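Local structure of hypothetical protein VC0802 (Vibrio cholerae, 1ZVP) at residues 72-77 / 121-126; 13-18 / 88-93; 34-39 / 49-54. The protein is of unknown function but carries two ACT domains, a fold that in many relatives senses small ligands, and has been suggested to be a possible transport protein. All coordinates share one frame; numbering follows the deposited sequence.

Contact 1: residues 72-77 / 121-126; sequences SLITLT and QQALQA
Ile74 of strand 71-76 reaches up to helix 120-127 and meets it through two residues in a row, Ala123 and Leu124, in quite different ways. The meeting with Ala123 is end-on. With CG1 anti to the carbonyl carbon (chi1 -68°) and the outer chain nearly extended (chi2 162°), the isoleucine rises from the sheet and its last bond, CG1 to CD1, aims almost straight at the alanine methyl. Ile74 CD1 stops 3.6 Å from Ala123 CB, a close methyl-to-methyl approach. The same methyl also lies 4.2 Å from Leu124 N, so it abuts the helix backbone where the two residues join.

The meeting with Leu124 is lateral. This leucine starts out along the flank of the helix, yet its tip turns down towards the sheet and comes in at a slant against the flank of Ile74. The CD2 branch does the touching: Leu124 CD2 is 4.3 Å from Ile74 CG1 and 4.4 Å from Ile74 CG2, at the fork of the isoleucine, while CD1 points off to the far side. The nearest backbones, at the CA atoms of Ile74 and Leu124, stand 7.7 Å apart, a gap that these side chains span. Pro17 and Leu19 of the adjoining strand, and Leu127 one helical turn beyond Ala123, also touch Ile74.

Such a contact is a worked example of helix-on-sheet packing in the ACT, ferredoxin-like fold. No hydrogen bond or charge joins the segments, and the area buried between them is 117 Å². The attraction is therefore dispersive and hydrophobic, and its directionality comes from shape: the small alanine lets the helix come close, and the isoleucine offers its tip to Ala123 and its fork to Leu124.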
ATOM      1  N   SER D  72       3.112 -13.173   4.831  1.00 37.42           N
ATOM      2  CA  SER D  72       2.237 -13.850   3.893  1.00 36.83           C
ATOM      3  C   SER D  72       1.529 -12.816   3.041  1.00 36.08           C
ATOM      4  O   SER D  72       1.316 -11.692   3.477  1.00 35.59           O
ATOM      5  CB  SER D  72       1.221 -14.695   4.634  1.00 36.92           C
ATOM      6  OG  SER D  72       1.877 -15.749   5.298  1.00 37.80           O
ATOM      7  N   LEU D  73       1.186 -13.197   1.820  1.00 35.54           N
ATOM      8  CA  LEU D  73       0.543 -12.277   0.893  1.00 35.20           C
ATOM      9  C   LEU D  73      -0.907 -12.674   0.629  1.00 35.11           C
ATOM     10  O   LEU D  73      -1.204 -13.804   0.249  1.00 34.77           O
ATOM     11  CB  LEU D  73       1.332 -12.166  -0.412  1.00 34.83           C
ATOM     12  CG  LEU D  73       0.621 -11.512  -1.594  1.00 34.76           C
ATOM     13  CD1 LEU D  73       0.367 -10.034  -1.354  1.00 34.51           C
ATOM     14  CD2 LEU D  73       1.435 -11.719  -2.843  1.00 34.59           C
ATOM     15  N   ILE D  74      -1.790 -11.708   0.849  1.00 35.49           N
ATOM     16  CA  ILE D  74      -3.220 -11.857   0.663  1.00 36.06           C
ATOM     17  C   ILE D  74      -3.673 -10.835  -0.376  1.00 36.78           C
ATOM     18  O   ILE D  74      -3.377  -9.654  -0.268  1.00 36.88           O
ATOM     19  CB  ILE D  74      -3.983 -11.707   2.010  1.00 35.62           C
ATOM     20  CG1 ILE D  74      -3.648 -12.894   2.928  1.00 35.13           C
ATOM     21  CG2 ILE D  74      -5.480 -11.589   1.783  1.00 34.69           C
ATOM     22  CD1 ILE D  74      -3.951 -12.683   4.397  1.00 34.54           C
ATOM     23  N   THR D  75      -4.343 -11.312  -1.415  1.00 37.97           N
ATOM     24  CA  THR D  75      -4.950 -10.423  -2.390  1.00 38.93           C
ATOM     25  C   THR D  75      -6.449 -10.337  -2.129  1.00 40.15           C
ATOM     26  O   THR D  75      -7.082 -11.318  -1.752  1.00 40.40           O
ATOM     27  CB  THR D  75      -4.674 -10.891  -3.827  1.00 38.42           C
ATOM     28  OG1 THR D  75      -3.265 -10.856  -4.066  1.00 38.16           O
ATOM     29  CG2 THR D  75      -5.372  -9.998  -4.835  1.00 37.84           C
ATOM     30  N   LEU D  76      -7.004  -9.148  -2.314  1.00 42.05           N
ATOM     31  CA  LEU D  76      -8.436  -8.944  -2.208  1.00 43.50           C
ATOM     32  C   LEU D  76      -9.023  -9.034  -3.597  1.00 45.00           C
ATOM     33  O   LEU D  76      -8.668  -8.244  -4.461  1.00 44.91           O
ATOM     34  CB  LEU D  76      -8.710  -7.577  -1.597  1.00 43.00           C
ATOM     35  CG  LEU D  76      -8.698  -7.431  -0.081  1.00 42.10           C
ATOM     36  CD1 LEU D  76      -8.061  -8.602   0.680  1.00 40.84           C
ATOM     37  CD2 LEU D  76      -8.027  -6.120   0.253  1.00 41.35           C
ATOM     38  N   THR D  77      -9.894 -10.018  -3.815  1.00 47.33           N
ATOM     39  CA  THR D  77     -10.522 -10.204  -5.127  1.00 50.01           C
ATOM     40  C   THR D  77     -11.783  -9.351  -5.309  1.00 52.11           C
ATOM     41  O   THR D  77     -12.304  -9.243  -6.425  1.00 52.54           O
ATOM     42  CB  THR D  77     -10.831 -11.692  -5.450  1.00 49.75           C
ATOM     43  OG1 THR D  77     -11.679 -12.251  -4.444  1.00 49.79           O
ATOM     44  CG2 THR D  77      -9.564 -12.490  -5.526  1.00 49.59           C
ATOM     45  N   GLN D 121      -3.757 -17.105   8.547  1.00 40.05           N
ATOM     46  CA  GLN D 121      -5.095 -17.683   8.585  1.00 40.22           C
ATOM     47  C   GLN D 121      -6.099 -16.759   9.284  1.00 40.08           C
ATOM     48  O   GLN D 121      -7.244 -16.661   8.846  1.00 40.08           O
ATOM     49  CB  GLN D 121      -5.093 -19.089   9.188  1.00 40.38           C
ATOM     50  CG  GLN D 121      -4.332 -20.119   8.357  1.00 41.33           C
ATOM     51  CD  GLN D 121      -4.902 -20.301   6.966  1.00 42.83           C
ATOM     52  OE1 GLN D 121      -6.119 -20.348   6.788  1.00 44.81           O
ATOM     53  NE2 GLN D 121      -4.028 -20.411   5.971  1.00 42.35           N
ATOM     54  N   GLN D 122      -5.661 -16.062  10.336  1.00 40.16           N
ATOM     55  CA  GLN D 122      -6.520 -15.105  11.045  1.00 40.35           C
ATOM     56  C   GLN D 122      -6.880 -13.902  10.195  1.00 39.62           C
ATOM     57  O   GLN D 122      -7.981 -13.366  10.327  1.00 39.72           O
ATOM     58  CB  GLN D 122      -5.901 -14.613  12.352  1.00 40.66           C
ATOM     59  CG  GLN D 122      -5.736 -15.672  13.416  1.00 44.13           C
ATOM     60  CD  GLN D 122      -4.290 -16.152  13.538  1.00 48.57           C
ATOM     61  OE1 GLN D 122      -3.604 -15.828  14.524  1.00 49.95           O
ATOM     62  NE2 GLN D 122      -3.809 -16.906  12.524  1.00 48.08           N
ATOM     63  N   ALA D 123      -5.943 -13.471   9.348  1.00 38.73           N
ATOM     64  CA  ALA D 123      -6.175 -12.374   8.419  1.00 37.82           C
ATOM     65  C   ALA D 123      -7.217 -12.735   7.361  1.00 37.47           C
ATOM     66  O   ALA D 123      -8.087 -11.931   7.060  1.00 37.10           O
ATOM     67  CB  ALA D 123      -4.868 -11.931   7.783  1.00 37.61           C
ATOM     68  N   LEU D 124      -7.121 -13.945   6.806  1.00 37.64           N
ATOM     69  CA  LEU D 124      -8.166 -14.516   5.951  1.00 37.83           C
ATOM     70  C   LEU D 124      -9.545 -14.484   6.590  1.00 38.42           C
ATOM     71  O   LEU D 124     -10.517 -14.077   5.955  1.00 38.56           O
ATOM     72  CB  LEU D 124      -7.839 -15.961   5.580  1.00 37.50           C
ATOM     73  CG  LEU D 124      -6.782 -16.201   4.511  1.00 37.37           C
ATOM     74  CD1 LEU D 124      -6.669 -17.700   4.240  1.00 36.76           C
ATOM     75  CD2 LEU D 124      -7.093 -15.420   3.227  1.00 36.57           C
ATOM     76  N   GLN D 125      -9.621 -14.936   7.837  1.00 39.17           N
ATOM     77  CA  GLN D 125     -10.855 -14.924   8.612  1.00 40.37           C
ATOM     78  C   GLN D 125     -11.423 -13.517   8.793  1.00 39.64           C
ATOM     79  O   GLN D 125     -12.592 -13.291   8.503  1.00 40.10           O
ATOM     80  CB  GLN D 125     -10.633 -15.584   9.975  1.00 40.34           C
ATOM     81  CG  GLN D 125     -10.591 -17.107   9.940  1.00 42.15           C
ATOM     82  CD  GLN D 125      -9.864 -17.715  11.160  1.00 43.27           C
ATOM     83  OE1 GLN D 125      -9.187 -18.750  11.043  1.00 46.70           O
ATOM     84  NE2 GLN D 125      -9.993 -17.065  12.329  1.00 45.74           N
ATOM     85  N   ALA D 126     -10.602 -12.586   9.279  1.00 39.26           N
ATOM     86  CA  ALA D 126     -10.991 -11.187   9.415  1.00 38.81           C
ATOM     87  C   ALA D 126     -11.487 -10.594   8.089  1.00 39.12           C
ATOM     88  O   ALA D 126     -12.567 -10.005   8.029  1.00 39.35           O
ATOM     89  CB  ALA D 126      -9.846 -10.378   9.970  1.00 38.14           C
TER

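Contact 2: residues 13-18 / 88-93; sequences QSMSPE and TAAFAT
The backbone before strand 17-19 passes helix 87-96 most closely where the CA atoms of Met15 and Phe91 lie 6.8 Å apart. Met15 bridges that gap with a folded side chain, bent at both chi2 (-58°) and chi3 (98°), so that it lies against the helix rather than probing into it. Its CG sits 3.7 Å from Phe91 CB and its SD 4.0 Å from the same carbon; the terminal methyl goes on to Ala90, with CE 4.4 Å from CB. The sulfur thus meets the root of the phenylalanine and not its ring. Phe91 crosses the methionine at about a right angle, and a chi1 of 72° swings its ring back over its own helix, with Thr88 O 3.9 Å above the centre of one face.

Each segment has its own polar brace. Ser14 OG accepts from Ser16 N in an ST turn, and Thr93 OG1 donates to Ala89 O at 2.6 Å, sharing that oxygen with Thr93 N, which approaches from the opposite face of the carbonyl plane.

Here a helix of the ACT, ferredoxin-like fold packs against the segment leading into edge strand 17-19. Around this hydrophobic joint, Leu76 of strand 71-76 touches both Met15 and Phe91, and the ring of Phe91 continues to Ile113 of strand 111-116 and Leu127 of helix 120-127. Helix 87-96 meanwhile packs through Ala89 and Thr93 on a second subunit.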
ATOM      1  N   GLN D  13     -18.966  -6.016   4.489  1.00 36.61           N
ATOM      2  CA  GLN D  13     -18.839  -6.942   3.372  1.00 37.26           C
ATOM      3  C   GLN D  13     -17.546  -7.731   3.413  1.00 36.92           C
ATOM      4  O   GLN D  13     -16.568  -7.292   4.001  1.00 37.21           O
ATOM      5  CB  GLN D  13     -18.877  -6.176   2.068  1.00 37.60           C
ATOM      6  CG  GLN D  13     -20.236  -5.648   1.716  1.00 41.47           C
ATOM      7  CD  GLN D  13     -20.227  -5.014   0.347  1.00 46.64           C
ATOM      8  OE1 GLN D  13     -20.168  -5.716  -0.673  1.00 50.39           O
ATOM      9  NE2 GLN D  13     -20.281  -3.679   0.304  1.00 47.02           N
ATOM     10  N   SER D  14     -17.550  -8.891   2.769  1.00 36.67           N
ATOM     11  CA  SER D  14     -16.354  -9.698   2.587  1.00 36.21           C
ATOM     12  C   SER D  14     -15.399  -8.986   1.631  1.00 36.24           C
ATOM     13  O   SER D  14     -15.841  -8.322   0.677  1.00 36.23           O
ATOM     14  CB  SER D  14     -16.736 -11.076   2.036  1.00 35.93           C
ATOM     15  OG  SER D  14     -15.601 -11.903   1.856  1.00 36.23           O
ATOM     16  N   MET D  15     -14.094  -9.112   1.893  1.00 35.94           N
ATOM     17  CA  MET D  15     -13.076  -8.556   0.993  1.00 35.38           C
ATOM     18  C   MET D  15     -12.659  -9.582  -0.047  1.00 35.46           C
ATOM     19  O   MET D  15     -11.809  -9.299  -0.896  1.00 35.53           O
ATOM     20  CB  MET D  15     -11.867  -8.007   1.754  1.00 34.93           C
ATOM     21  CG  MET D  15     -12.139  -6.737   2.591  1.00 34.24           C
ATOM     22  SD  MET D  15     -12.776  -5.295   1.705  1.00 32.28           S
ATOM     23  CE  MET D  15     -14.541  -5.407   2.019  1.00 32.01           C
ATOM     24  N   SER D  16     -13.302 -10.755   0.014  1.00 35.45           N
ATOM     25  CA  SER D  16     -12.986 -11.917  -0.817  1.00 35.50           C
ATOM     26  C   SER D  16     -11.480 -12.230  -0.870  1.00 35.04           C
ATOM     27  O   SER D  16     -10.891 -12.266  -1.953  1.00 34.65           O
ATOM     28  CB  SER D  16     -13.577 -11.756  -2.227  1.00 35.79           C
ATOM     29  OG  SER D  16     -14.992 -11.870  -2.204  1.00 37.38           O
ATOM     30  N   PRO D  17     -10.855 -12.463   0.306  1.00 34.85           N
ATOM     31  CA  PRO D  17      -9.403 -12.633   0.360  1.00 34.76           C
ATOM     32  C   PRO D  17      -8.901 -13.964  -0.200  1.00 34.86           C
ATOM     33  O   PRO D  17      -9.617 -14.967  -0.191  1.00 35.64           O
ATOM     34  CB  PRO D  17      -9.106 -12.545   1.855  1.00 34.55           C
ATOM     35  CG  PRO D  17     -10.314 -13.067   2.492  1.00 34.14           C
ATOM     36  CD  PRO D  17     -11.455 -12.581   1.646  1.00 34.53           C
ATOM     37  N   GLU D  18      -7.670 -13.966  -0.695  1.00 34.77           N
ATOM     38  CA  GLU D  18      -7.038 -15.197  -1.111  1.00 34.53           C
ATOM     39  C   GLU D  18      -5.583 -15.207  -0.698  1.00 34.00           C
ATOM     40  O   GLU D  18      -4.870 -14.228  -0.910  1.00 34.62           O
ATOM     41  CB  GLU D  18      -7.186 -15.409  -2.615  1.00 34.92           C
ATOM     42  CG  GLU D  18      -6.998 -14.168  -3.431  1.00 36.83           C
ATOM     43  CD  GLU D  18      -6.879 -14.447  -4.905  1.00 40.25           C
ATOM     44  OE1 GLU D  18      -6.308 -13.593  -5.623  1.00 42.63           O
ATOM     45  OE2 GLU D  18      -7.356 -15.512  -5.352  1.00 42.95           O
ATOM     46  N   THR D  88     -10.000   0.974   1.499  1.00 39.01           N
ATOM     47  CA  THR D  88      -8.811   0.822   2.337  1.00 37.54           C
ATOM     48  C   THR D  88      -9.185   0.858   3.807  1.00 36.78           C
ATOM     49  O   THR D  88      -8.684   0.055   4.592  1.00 36.35           O
ATOM     50  CB  THR D  88      -7.735   1.865   2.018  1.00 37.28           C
ATOM     51  OG1 THR D  88      -7.412   1.787   0.623  1.00 38.05           O
ATOM     52  CG2 THR D  88      -6.483   1.591   2.827  1.00 36.64           C
ATOM     53  N   ALA D  89     -10.071   1.788   4.163  1.00 35.96           N
ATOM     54  CA  ALA D  89     -10.597   1.882   5.513  1.00 35.09           C
ATOM     55  C   ALA D  89     -11.284   0.572   5.936  1.00 34.85           C
ATOM     56  O   ALA D  89     -11.050   0.079   7.043  1.00 35.14           O
ATOM     57  CB  ALA D  89     -11.537   3.066   5.626  1.00 34.71           C
ATOM     58  N   ALA D  90     -12.101   0.004   5.044  1.00 34.07           N
ATOM     59  CA  ALA D  90     -12.819  -1.261   5.290  1.00 33.38           C
ATOM     60  C   ALA D  90     -11.895  -2.424   5.611  1.00 33.08           C
ATOM     61  O   ALA D  90     -12.017  -3.014   6.680  1.00 33.41           O
ATOM     62  CB  ALA D  90     -13.729  -1.612   4.117  1.00 32.90           C
ATOM     63  N   PHE D  91     -10.965  -2.746   4.707  1.00 32.92           N
ATOM     64  CA  PHE D  91     -10.060  -3.870   4.954  1.00 32.45           C
ATOM     65  C   PHE D  91      -9.062  -3.650   6.087  1.00 32.72           C
ATOM     66  O   PHE D  91      -8.819  -4.570   6.874  1.00 33.18           O
ATOM     67  CB  PHE D  91      -9.429  -4.470   3.677  1.00 32.08           C
ATOM     68  CG  PHE D  91      -8.375  -3.632   3.014  1.00 31.70           C
ATOM     69  CD1 PHE D  91      -8.632  -3.022   1.795  1.00 32.31           C
ATOM     70  CD2 PHE D  91      -7.101  -3.513   3.553  1.00 31.81           C
ATOM     71  CE1 PHE D  91      -7.646  -2.269   1.148  1.00 31.00           C
ATOM     72  CE2 PHE D  91      -6.123  -2.763   2.921  1.00 30.25           C
ATOM     73  CZ  PHE D  91      -6.393  -2.148   1.713  1.00 30.92           C
ATOM     74  N   ALA D  92      -8.521  -2.432   6.183  1.00 32.61           N
ATOM     75  CA  ALA D  92      -7.632  -2.047   7.267  1.00 32.13           C
ATOM     76  C   ALA D  92      -8.312  -2.151   8.631  1.00 32.36           C
ATOM     77  O   ALA D  92      -7.689  -2.602   9.602  1.00 32.66           O
ATOM     78  CB  ALA D  92      -7.086  -0.652   7.037  1.00 31.61           C
ATOM     79  N   THR D  93      -9.578  -1.735   8.701  1.00 32.46           N
ATOM     80  CA  THR D  93     -10.396  -1.862   9.915  1.00 32.56           C
ATOM     81  C   THR D  93     -10.675  -3.313  10.313  1.00 32.81           C
ATOM     82  O   THR D  93     -10.594  -3.645  11.500  1.00 33.16           O
ATOM     83  CB  THR D  93     -11.742  -1.110   9.787  1.00 32.32           C
ATOM     84  OG1 THR D  93     -11.484   0.273   9.610  1.00 32.10           O
ATOM     85  CG2 THR D  93     -12.598  -1.273  11.035  1.00 32.53           C
TER

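Contact 3: residues 34-39 / 49-54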
ATOM      1  N   SER D  34      18.030  -1.741 -11.338  1.00 53.71           N
ATOM      2  CA  SER D  34      18.710  -2.575 -12.346  1.00 53.45           C
ATOM      3  C   SER D  34      19.735  -3.554 -11.763  1.00 53.17           C
ATOM      4  O   SER D  34      19.940  -4.631 -12.318  1.00 53.17           O
ATOM      5  CB  SER D  34      19.349  -1.701 -13.438  1.00 53.51           C
ATOM      6  OG  SER D  34      19.865  -0.487 -12.905  1.00 53.87           O
ATOM      7  N   ASP D  35      20.355  -3.178 -10.642  1.00 52.91           N
ATOM      8  CA  ASP D  35      21.268  -4.048  -9.884  1.00 52.64           C
ATOM      9  C   ASP D  35      20.570  -5.269  -9.265  1.00 52.18           C
ATOM     10  O   ASP D  35      21.217  -6.285  -8.987  1.00 52.23           O
ATOM     11  CB  ASP D  35      21.951  -3.260  -8.751  1.00 52.94           C
ATOM     12  CG  ASP D  35      22.777  -2.069  -9.250  1.00 53.82           C
ATOM     13  OD1 ASP D  35      23.586  -2.245 -10.190  1.00 55.11           O
ATOM     14  OD2 ASP D  35      22.634  -0.961  -8.675  1.00 54.16           O
ATOM     15  N   TYR D  36      19.258  -5.167  -9.043  1.00 51.55           N
ATOM     16  CA  TYR D  36      18.526  -6.156  -8.246  1.00 50.98           C
ATOM     17  C   TYR D  36      17.476  -6.958  -9.017  1.00 50.83           C
ATOM     18  O   TYR D  36      16.788  -7.800  -8.443  1.00 50.88           O
ATOM     19  CB  TYR D  36      17.899  -5.483  -7.018  1.00 50.80           C
ATOM     20  CG  TYR D  36      18.917  -4.898  -6.063  1.00 50.28           C
ATOM     21  CD1 TYR D  36      19.474  -5.675  -5.046  1.00 49.95           C
ATOM     22  CD2 TYR D  36      19.328  -3.572  -6.180  1.00 50.33           C
ATOM     23  CE1 TYR D  36      20.418  -5.145  -4.164  1.00 50.21           C
ATOM     24  CE2 TYR D  36      20.272  -3.026  -5.305  1.00 50.77           C
ATOM     25  CZ  TYR D  36      20.815  -3.819  -4.300  1.00 50.63           C
ATOM     26  OH  TYR D  36      21.744  -3.286  -3.430  1.00 50.17           O
ATOM     27  N   LEU D  37      17.374  -6.700 -10.318  1.00 50.68           N
ATOM     28  CA  LEU D  37      16.424  -7.384 -11.202  1.00 50.40           C
ATOM     29  C   LEU D  37      16.448  -8.910 -11.094  1.00 50.07           C
ATOM     30  O   LEU D  37      15.395  -9.548 -11.134  1.00 50.00           O
ATOM     31  CB  LEU D  37      16.665  -6.958 -12.658  1.00 50.54           C
ATOM     32  CG  LEU D  37      15.727  -5.978 -13.381  1.00 50.42           C
ATOM     33  CD1 LEU D  37      15.013  -5.032 -12.447  1.00 50.42           C
ATOM     34  CD2 LEU D  37      16.502  -5.201 -14.441  1.00 50.77           C
ATOM     35  N   SER D  38      17.646  -9.481 -10.961  1.00 49.69           N
ATOM     36  CA  SER D  38      17.830 -10.938 -10.897  1.00 49.25           C
ATOM     37  C   SER D  38      17.205 -11.563  -9.651  1.00 48.85           C
ATOM     38  O   SER D  38      16.985 -12.775  -9.608  1.00 49.02           O
ATOM     39  CB  SER D  38      19.315 -11.305 -10.974  1.00 49.25           C
ATOM     40  OG  SER D  38      20.040 -10.660  -9.941  1.00 49.35           O
ATOM     41  N   LEU D  39      16.924 -10.737  -8.645  1.00 48.22           N
ATOM     42  CA  LEU D  39      16.236 -11.189  -7.438  1.00 47.77           C
ATOM     43  C   LEU D  39      14.727 -11.369  -7.655  1.00 47.46           C
ATOM     44  O   LEU D  39      14.054 -12.023  -6.852  1.00 47.38           O
ATOM     45  CB  LEU D  39      16.494 -10.226  -6.275  1.00 47.80           C
ATOM     46  CG  LEU D  39      17.928 -10.066  -5.769  1.00 47.82           C
ATOM     47  CD1 LEU D  39      17.981  -9.050  -4.643  1.00 48.25           C
ATOM     48  CD2 LEU D  39      18.492 -11.397  -5.313  1.00 48.39           C
ATOM     49  N   GLU D  49      15.067   7.384   1.208  1.00 45.89           N
ATOM     50  CA  GLU D  49      16.005   6.655   2.060  1.00 45.88           C
ATOM     51  C   GLU D  49      16.586   5.409   1.383  1.00 45.76           C
ATOM     52  O   GLU D  49      17.354   4.676   2.016  1.00 46.54           O
ATOM     53  CB  GLU D  49      15.320   6.207   3.359  1.00 45.96           C
ATOM     54  CG  GLU D  49      14.689   7.295   4.227  1.00 47.41           C
ATOM     55  CD  GLU D  49      13.299   7.752   3.761  1.00 49.21           C
ATOM     56  OE1 GLU D  49      12.771   7.227   2.750  1.00 49.62           O
ATOM     57  OE2 GLU D  49      12.734   8.653   4.422  1.00 50.27           O
ATOM     58  N   GLY D  50      16.210   5.145   0.127  1.00 44.99           N
ATOM     59  CA  GLY D  50      16.680   3.958  -0.597  1.00 43.57           C
ATOM     60  C   GLY D  50      15.574   3.110  -1.206  1.00 42.74           C
ATOM     61  O   GLY D  50      14.390   3.352  -0.971  1.00 42.83           O
ATOM     62  N   LEU D  51      15.972   2.106  -1.982  1.00 41.76           N
ATOM     63  CA  LEU D  51      15.038   1.235  -2.696  1.00 40.54           C
ATOM     64  C   LEU D  51      14.480   0.165  -1.784  1.00 40.00           C
ATOM     65  O   LEU D  51      15.236  -0.613  -1.207  1.00 39.93           O
ATOM     66  CB  LEU D  51      15.746   0.581  -3.881  1.00 40.22           C
ATOM     67  CG  LEU D  51      14.971  -0.251  -4.893  1.00 39.46           C
ATOM     68  CD1 LEU D  51      14.096   0.617  -5.785  1.00 39.49           C
ATOM     69  CD2 LEU D  51      15.968  -1.015  -5.729  1.00 39.24           C
ATOM     70  N   THR D  52      13.155   0.142  -1.639  1.00 39.65           N
ATOM     71  CA  THR D  52      12.462  -0.961  -0.956  1.00 38.98           C
ATOM     72  C   THR D  52      12.271  -2.105  -1.944  1.00 38.83           C
ATOM     73  O   THR D  52      11.796  -1.891  -3.063  1.00 38.61           O
ATOM     74  CB  THR D  52      11.070  -0.532  -0.384  1.00 39.08           C
ATOM     75  OG1 THR D  52      11.223   0.548   0.546  1.00 38.70           O
ATOM     76  CG2 THR D  52      10.367  -1.704   0.317  1.00 38.31           C
ATOM     77  N   LEU D  53      12.664  -3.310  -1.539  1.00 38.74           N
ATOM     78  CA  LEU D  53      12.366  -4.509  -2.311  1.00 38.88           C
ATOM     79  C   LEU D  53      11.511  -5.424  -1.466  1.00 38.98           C
ATOM     80  O   LEU D  53      11.786  -5.601  -0.287  1.00 39.10           O
ATOM     81  CB  LEU D  53      13.641  -5.254  -2.729  1.00 38.84           C
ATOM     82  CG  LEU D  53      14.718  -4.551  -3.569  1.00 39.34           C
ATOM     83  CD1 LEU D  53      15.980  -5.427  -3.672  1.00 38.48           C
ATOM     84  CD2 LEU D  53      14.205  -4.156  -4.960  1.00 39.07           C
ATOM     85  N   VAL D  54      10.465  -5.986  -2.064  1.00 39.07           N
ATOM     86  CA  VAL D  54       9.695  -7.049  -1.422  1.00 39.20           C
ATOM     87  C   VAL D  54      10.009  -8.321  -2.193  1.00 39.62           C
ATOM     88  O   VAL D  54       9.779  -8.404  -3.391  1.00 39.03           O
ATOM     89  CB  VAL D  54       8.155  -6.762  -1.359  1.00 39.00           C
ATOM     90  CG1 VAL D  54       7.450  -7.799  -0.508  1.00 38.43           C
ATOM     91  CG2 VAL D  54       7.881  -5.393  -0.791  1.00 38.00           C
TER
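Tyr36 and Leu39, on the loop that leads from strand 24-29 to strand 43-47, form a notch that receives Leu53 of strand 50-56. The bump is a single methyl. Leu53 CD1 nestles against the root of the tyrosine, 3.9 Å from Tyr36 CB and 3.8 Å from Tyr36 CD1, and at the same time lies 4.3 Å from Leu39 CD1, which forms the adjoining wall of the notch. Leu39 CD1 itself lies at the edge of the Tyr36 ring, in its plane, so the walls of the hollow also touch each other.

The ring comes down from the loop and, with its CG anti to the carbonyl carbon (chi1 -63°), spreads across two leucines of the strand. Its two flanks divide the work: the CD1 flank takes Leu53, and the CD2 flank takes Leu51, where Tyr36 CD2 and Leu51 CD2 are 4.2 Å apart. The Tyr36 and Leu53 side chains cross at about a right angle. Leu51 and Leu53, two residues apart on the strand, project on the same side and offer the ring a ridge of methyls. Between Tyr36 and Leu39 a short 3-10 turn, closed by Leu39 N to Tyr36 O at 2.9 Å, brings both side chains to bear on the strand together.

The loop thus covers one side of the three-stranded sheet in the N-terminal ACT domain, and Val29 adds to the cover. Contact between the segments is apolar throughout: the ring lies on carbon, while its hydroxyl keeps a polar partner, Asn30 O, in the loop's own beginning.

How the contacts relate
Contacts 1 and 2 belong to one body and contact 3 to another. The centres of contacts 1 and 2 are 9 Å apart; that of contact 3 lies about 26 and 29 Å from them, across the chain's centre. Along the sequence 13-18 opens contact 2, contact 3 closes within its loop, and contact 1 then interleaves with it. Strand 17-19, from the start of the chain, pairs with strand 71-76 at the edge of the four-stranded sheet, a position consistent with the last strand of an ACT fold. The N-terminal segment thereby probably completes the second ACT unit, while contact 3 serves the separate three-stranded sheet. Contacts 2 and 3 both reach the second subunit.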